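Local coordinates for protein protease (Helicobacter pylori, PDB 5EUF) that is an M16-family zinc protease that probably cleaves the cytoplasmic domain of the human junctional adhesion molecule A and so weakens the gastric epithelial barrier, at residues B[73-76]-B[81-84]; B[325-330]-B[414-419]. One frame throughout, in Å; residues are numbered along the deposited sequence.

Interactions 1 and 2 lie on opposite sides of the chain's centre, with their own centres about 41 Å apart and nearest atoms about 24 Å apart, so they do not touch. Each lays a helix against a strand, but of a different sheet: interaction 1 uses edge strand 81-86 of the six-stranded sheet, interaction 2 the inner strand 412-418 of the five-stranded one. Only interaction 1 approaches the active site: the side chain of Ser82 is about 10 Å from that of Glu56, the probable proton acceptor, and about 14 Å from a bound zinc ion. Interaction 2, made by helix 323-338 and the last strand, lies away from the annotated sites.

Interaction 1 of 2, residues B[73-76]-B[81-84]; sequences KIVK and VSNA
Val75 meets Val81 and Ser82 where helix 70-77 comes back, after a short connection, as the edge strand 81-86 of the six-stranded sheet. It is the one residue of 73-76 that touches 81-84. Its CG1 branch lies anti to the backbone N (chi1 169°), which carries that methyl to the start of the strand: CG1 is 3.9 Å from Val81 N and 4.1 Å from Ser82 CB. The methyl thus rests on the backbone at Val81 and on the methylene of the serine, while the side chain of Val81 starts off in the other direction. Val75 also packs on Ile95 of the adjoining strand 91-98 and on Leu108, so a compact branched residue suits this buried corner between helix and sheet. Ser82 points its CB at the helix and touches Phe71 and Asp72, about one turn before Val75 on the helix; its small side chain suits this close approach. The strand itself is tied to 91-98 by backbone hydrogen bonds of Val81 with Lys96 and Asn83 with Phe94. No hydrogen bond joins 73-76 to 81-84, and with 93 Å² buried the chemistry is that of a small van der Waals contact of a methyl with backbone and a methylene: the helix and the strand following it pack together across a short connection by shape and not by directed bonds.

Interaction 2 of 2, residues B[325-330]-B[414-419]; sequences ALQKEI and TVFLKP
This is a sparse, mainly polar-to-aromatic packing contact between helix 323-338 and strand 412-418, an inner strand of the five-stranded sheet, and within 325-330 Gln327 alone reaches 414-419. A first torsion of -174° points its CG away from the backbone nitrogen, and the chain runs on extended, carrying the amide out to Thr414 and Phe416. There the amide divides its two ends between them. OE1 comes to the edge of the Phe416 ring, in its plane, 3.5 Å from CZ, with the amide and ring planes 67° apart; NE2 faces Thr414 OG1 at 4.0 Å, too far for a hydrogen bond. The Phe416 side chain leaves the strand obliquely to the helix, but its length brings CZ up to the glutamine, and it also packs on Val241 of the neighbouring strand 238-243. Thr414 starts toward the helix and touches Leu254 of strand 251-258. The long glutamine chain suits the spacing of the two backbones, whose nearest CA atoms, those of Gln327 and Thr414, are 8.6 Å apart. Lys418 also forms a salt bridge with Glu324, just before 325-330 on the same helix. Ring-edge hydrogens carry a slight positive charge, so the carbonyl oxygen beside CZ, as modelled, would at most give a weak attraction.

Interaction 1 of 2, residues B[73-76]-B[81-84]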
ATOM      1  N   LYS B  73      12.767   8.627  35.515  1.00 45.51           N
ATOM      2  CA  LYS B  73      13.458   8.755  36.794  1.00 40.01           C
ATOM      3  C   LYS B  73      12.530   9.311  37.871  1.00 41.31           C
ATOM      4  O   LYS B  73      12.482   8.794  38.985  1.00 50.43           O
ATOM      5  CB  LYS B  73      14.692   9.648  36.649  1.00 30.44           C
ATOM      6  N   ILE B  74      11.790  10.359  37.525  1.00 37.53           N
ATOM      7  CA  ILE B  74      10.839  10.970  38.446  1.00 32.92           C
ATOM      8  C   ILE B  74       9.727   9.993  38.827  1.00 48.83           C
ATOM      9  O   ILE B  74       9.385   9.864  40.006  1.00 57.75           O
ATOM     10  CB  ILE B  74      10.217  12.247  37.844  1.00 28.06           C
ATOM     11  CG1 ILE B  74      11.241  13.384  37.840  1.00 29.10           C
ATOM     12  CG2 ILE B  74       8.980  12.665  38.620  1.00 28.08           C
ATOM     13  CD1 ILE B  74      10.698  14.696  37.321  1.00 28.65           C
ATOM     14  N   VAL B  75       9.174   9.303  37.834  1.00 47.40           N
ATOM     15  CA  VAL B  75       8.103   8.340  38.077  1.00 38.39           C
ATOM     16  C   VAL B  75       8.572   7.229  39.006  1.00 41.04           C
ATOM     17  O   VAL B  75       7.908   6.909  39.994  1.00 28.31           O
ATOM     18  CB  VAL B  75       7.578   7.716  36.768  1.00 25.19           C
ATOM     19  CG1 VAL B  75       6.673   6.531  37.068  1.00 24.77           C
ATOM     20  CG2 VAL B  75       6.841   8.759  35.939  1.00 23.82           C
ATOM     21  N   LYS B  76       9.730   6.656  38.690  1.00 45.58           N
ATOM     22  CA  LYS B  76      10.302   5.580  39.490  1.00 29.40           C
ATOM     23  C   LYS B  76      10.637   6.054  40.904  1.00 51.28           C
ATOM     24  O   LYS B  76      10.621   5.266  41.849  1.00 37.99           O
ATOM     25  CB  LYS B  76      11.554   5.017  38.812  1.00 29.74           C
ATOM     26  N   VAL B  81       4.790   3.307  38.086  1.00 42.68           N
ATOM     27  CA  VAL B  81       5.057   2.499  36.903  1.00 39.42           C
ATOM     28  C   VAL B  81       4.474   3.185  35.678  1.00 34.37           C
ATOM     29  O   VAL B  81       3.287   3.506  35.654  1.00 51.72           O
ATOM     30  CB  VAL B  81       4.459   1.085  37.024  1.00 24.93           C
ATOM     31  CG1 VAL B  81       4.718   0.289  35.755  1.00 24.09           C
ATOM     32  CG2 VAL B  81       5.028   0.368  38.232  1.00 26.61           C
ATOM     33  N   SER B  82       5.302   3.415  34.665  1.00 38.02           N
ATOM     34  CA  SER B  82       4.834   4.080  33.451  1.00 33.83           C
ATOM     35  C   SER B  82       5.133   3.268  32.198  1.00 38.11           C
ATOM     36  O   SER B  82       6.294   3.064  31.841  1.00 50.91           O
ATOM     37  CB  SER B  82       5.463   5.469  33.318  1.00 30.49           C
ATOM     38  OG  SER B  82       6.792   5.387  32.833  1.00 31.60           O
ATOM     39  N   ASN B  83       4.078   2.809  31.533  1.00 38.50           N
ATOM     40  CA  ASN B  83       4.225   2.132  30.254  1.00 44.77           C
ATOM     41  C   ASN B  83       3.548   2.927  29.143  1.00 36.52           C
ATOM     42  O   ASN B  83       2.836   3.897  29.407  1.00 29.24           O
ATOM     43  CB  ASN B  83       3.654   0.712  30.321  1.00 61.81           C
ATOM     44  CG  ASN B  83       4.141  -0.171  29.181  1.00 68.93           C
ATOM     45  OD1 ASN B  83       5.167   0.112  28.555  1.00 53.27           O
ATOM     46  ND2 ASN B  83       3.406  -1.243  28.904  1.00 70.73           N
ATOM     47  N   ALA B  84       3.787   2.517  27.903  1.00 49.32           N
ATOM     48  CA  ALA B  84       3.172   3.148  26.744  1.00 16.17           C
ATOM     49  C   ALA B  84       2.951   2.114  25.651  1.00 38.89           C
ATOM     50  O   ALA B  84       3.660   1.111  25.584  1.00 48.97           O
ATOM     51  CB  ALA B  84       4.036   4.288  26.235  1.00 16.02           C
TER

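Interaction 2 of 2, residues B[325-330]-B[414-419]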
ATOM      1  N   ALA B 325      -1.876 -28.244   6.421  1.00 52.89           N
ATOM      2  CA  ALA B 325      -2.562 -29.188   7.296  1.00 56.99           C
ATOM      3  C   ALA B 325      -3.276 -28.449   8.424  1.00 58.80           C
ATOM      4  O   ALA B 325      -4.338 -28.872   8.882  1.00 50.15           O
ATOM      5  CB  ALA B 325      -1.581 -30.205   7.860  1.00 44.79           C
ATOM      6  N   LEU B 326      -2.683 -27.343   8.864  1.00 54.38           N
ATOM      7  CA  LEU B 326      -3.286 -26.509   9.897  1.00 42.13           C
ATOM      8  C   LEU B 326      -4.521 -25.796   9.366  1.00 50.33           C
ATOM      9  O   LEU B 326      -5.528 -25.681  10.063  1.00 54.53           O
ATOM     10  CB  LEU B 326      -2.279 -25.485  10.421  1.00 29.13           C
ATOM     11  CG  LEU B 326      -1.067 -26.042  11.165  1.00 36.92           C
ATOM     12  CD1 LEU B 326      -0.147 -24.913  11.603  1.00 35.52           C
ATOM     13  CD2 LEU B 326      -1.515 -26.867  12.360  1.00 44.39           C
ATOM     14  N   GLN B 327      -4.436 -25.317   8.129  1.00 49.80           N
ATOM     15  CA  GLN B 327      -5.551 -24.619   7.505  1.00 40.71           C
ATOM     16  C   GLN B 327      -6.726 -25.562   7.277  1.00 47.42           C
ATOM     17  O   GLN B 327      -7.881 -25.195   7.496  1.00 47.73           O
ATOM     18  CB  GLN B 327      -5.132 -23.991   6.178  1.00 27.52           C
ATOM     19  CG  GLN B 327      -6.222 -23.136   5.556  1.00 37.62           C
ATOM     20  CD  GLN B 327      -6.073 -22.989   4.059  1.00 43.80           C
ATOM     21  OE1 GLN B 327      -5.245 -23.654   3.438  1.00 36.18           O
ATOM     22  NE2 GLN B 327      -6.881 -22.115   3.469  1.00 60.39           N
ATOM     23  N   LYS B 328      -6.424 -26.779   6.837  1.00 42.16           N
ATOM     24  CA  LYS B 328      -7.453 -27.776   6.574  1.00 54.12           C
ATOM     25  C   LYS B 328      -8.272 -28.074   7.825  1.00 54.62           C
ATOM     26  O   LYS B 328      -9.458 -28.389   7.738  1.00 51.45           O
ATOM     27  CB  LYS B 328      -6.823 -29.066   6.040  1.00 63.70           C
ATOM     28  N   GLU B 329      -7.635 -27.957   8.988  1.00 52.79           N
ATOM     29  CA  GLU B 329      -8.280 -28.288  10.254  1.00 49.62           C
ATOM     30  C   GLU B 329      -9.117 -27.141  10.811  1.00 46.33           C
ATOM     31  O   GLU B 329     -10.257 -27.350  11.226  1.00 61.46           O
ATOM     32  CB  GLU B 329      -7.235 -28.710  11.288  1.00 54.31           C
ATOM     33  CG  GLU B 329      -6.489 -29.990  10.939  1.00 68.68           C
ATOM     34  CD  GLU B 329      -7.398 -31.204  10.859  1.00 85.05           C
ATOM     35  OE1 GLU B 329      -8.399 -31.253  11.607  1.00 93.86           O
ATOM     36  OE2 GLU B 329      -7.112 -32.109  10.048  1.00 81.61           O
ATOM     37  N   ILE B 330      -8.556 -25.936  10.830  1.00 42.62           N
ATOM     38  CA  ILE B 330      -9.286 -24.780  11.346  1.00 40.47           C
ATOM     39  C   ILE B 330     -10.522 -24.499  10.497  1.00 46.48           C
ATOM     40  O   ILE B 330     -11.553 -24.081  11.016  1.00 64.68           O
ATOM     41  CB  ILE B 330      -8.403 -23.511  11.410  1.00 36.11           C
ATOM     42  CG1 ILE B 330      -7.712 -23.259  10.071  1.00 64.98           C
ATOM     43  CG2 ILE B 330      -7.364 -23.634  12.507  1.00 26.05           C
ATOM     44  CD1 ILE B 330      -6.673 -22.161  10.126  1.00 82.02           C
ATOM     45  N   THR B 414      -5.209 -15.591   3.884  1.00 18.51           N
ATOM     46  CA  THR B 414      -4.397 -16.682   4.402  1.00 19.10           C
ATOM     47  C   THR B 414      -2.917 -16.476   4.106  1.00 24.94           C
ATOM     48  O   THR B 414      -2.528 -16.283   2.958  1.00 19.97           O
ATOM     49  CB  THR B 414      -4.844 -18.029   3.816  1.00 28.13           C
ATOM     50  OG1 THR B 414      -6.229 -18.247   4.112  1.00 41.52           O
ATOM     51  CG2 THR B 414      -4.020 -19.160   4.395  1.00 32.43           C
ATOM     52  N   VAL B 415      -2.091 -16.520   5.147  1.00 24.32           N
ATOM     53  CA  VAL B 415      -0.651 -16.364   4.975  1.00 23.98           C
ATOM     54  C   VAL B 415       0.106 -17.538   5.585  1.00 33.77           C
ATOM     55  O   VAL B 415      -0.050 -17.840   6.768  1.00 42.23           O
ATOM     56  CB  VAL B 415      -0.147 -15.051   5.604  1.00 22.36           C
ATOM     57  CG1 VAL B 415       1.366 -14.949   5.486  1.00 20.36           C
ATOM     58  CG2 VAL B 415      -0.821 -13.858   4.945  1.00 18.87           C
ATOM     59  N   PHE B 416       0.924 -18.197   4.768  1.00 36.36           N
ATOM     60  CA  PHE B 416       1.718 -19.338   5.216  1.00 27.09           C
ATOM     61  C   PHE B 416       3.152 -18.929   5.540  1.00 35.91           C
ATOM     62  O   PHE B 416       3.756 -18.126   4.826  1.00 41.07           O
ATOM     63  CB  PHE B 416       1.728 -20.436   4.151  1.00 24.46           C
ATOM     64  CG  PHE B 416       0.372 -21.009   3.852  1.00 40.84           C
ATOM     65  CD1 PHE B 416      -0.473 -21.400   4.877  1.00 38.58           C
ATOM     66  CD2 PHE B 416      -0.058 -21.155   2.541  1.00 44.50           C
ATOM     67  CE1 PHE B 416      -1.722 -21.929   4.598  1.00 43.21           C
ATOM     68  CE2 PHE B 416      -1.303 -21.683   2.257  1.00 36.24           C
ATOM     69  CZ  PHE B 416      -2.136 -22.070   3.287  1.00 37.62           C
ATOM     70  N   LEU B 417       3.698 -19.490   6.614  1.00 38.05           N
ATOM     71  CA  LEU B 417       5.085 -19.230   6.979  1.00 34.65           C
ATOM     72  C   LEU B 417       5.923 -20.499   6.862  1.00 43.97           C
ATOM     73  O   LEU B 417       5.716 -21.464   7.595  1.00 38.65           O
ATOM     74  CB  LEU B 417       5.172 -18.662   8.392  1.00 34.85           C
ATOM     75  CG  LEU B 417       6.517 -18.035   8.755  1.00 37.18           C
ATOM     76  CD1 LEU B 417       6.889 -16.966   7.745  1.00 25.32           C
ATOM     77  CD2 LEU B 417       6.471 -17.456  10.157  1.00 31.76           C
ATOM     78  N   LYS B 418       6.870 -20.486   5.929  1.00 43.89           N
ATOM     79  CA  LYS B 418       7.694 -21.650   5.626  1.00 37.53           C
ATOM     80  C   LYS B 418       9.171 -21.253   5.570  1.00 58.23           C
ATOM     81  O   LYS B 418       9.486 -20.064   5.561  1.00 73.16           O
ATOM     82  CB  LYS B 418       7.252 -22.265   4.295  1.00 38.77           C
ATOM     83  CG  LYS B 418       5.820 -22.751   4.270  1.00 29.53           C
ATOM     84  CD  LYS B 418       5.471 -23.320   2.906  1.00 30.17           C
ATOM     85  CE  LYS B 418       4.089 -23.945   2.913  1.00 49.22           C
ATOM     86  NZ  LYS B 418       3.761 -24.580   1.606  1.00 52.34           N
ATOM     87  N   PRO B 419      10.089 -22.234   5.561  1.00 56.18           N
ATOM     88  CA  PRO B 419       9.919 -23.672   5.802  1.00 56.22           C
ATOM     89  C   PRO B 419       9.988 -24.005   7.285  1.00 66.76           C
ATOM     90  O   PRO B 419      11.011 -23.707   7.901  1.00 71.54           O
ATOM     91  CB  PRO B 419      11.099 -24.304   5.046  1.00 51.74           C
ATOM     92  CG  PRO B 419      11.675 -23.197   4.199  1.00 55.96           C
ATOM     93  CD  PRO B 419      11.404 -21.953   4.966  1.00 55.30           C
TER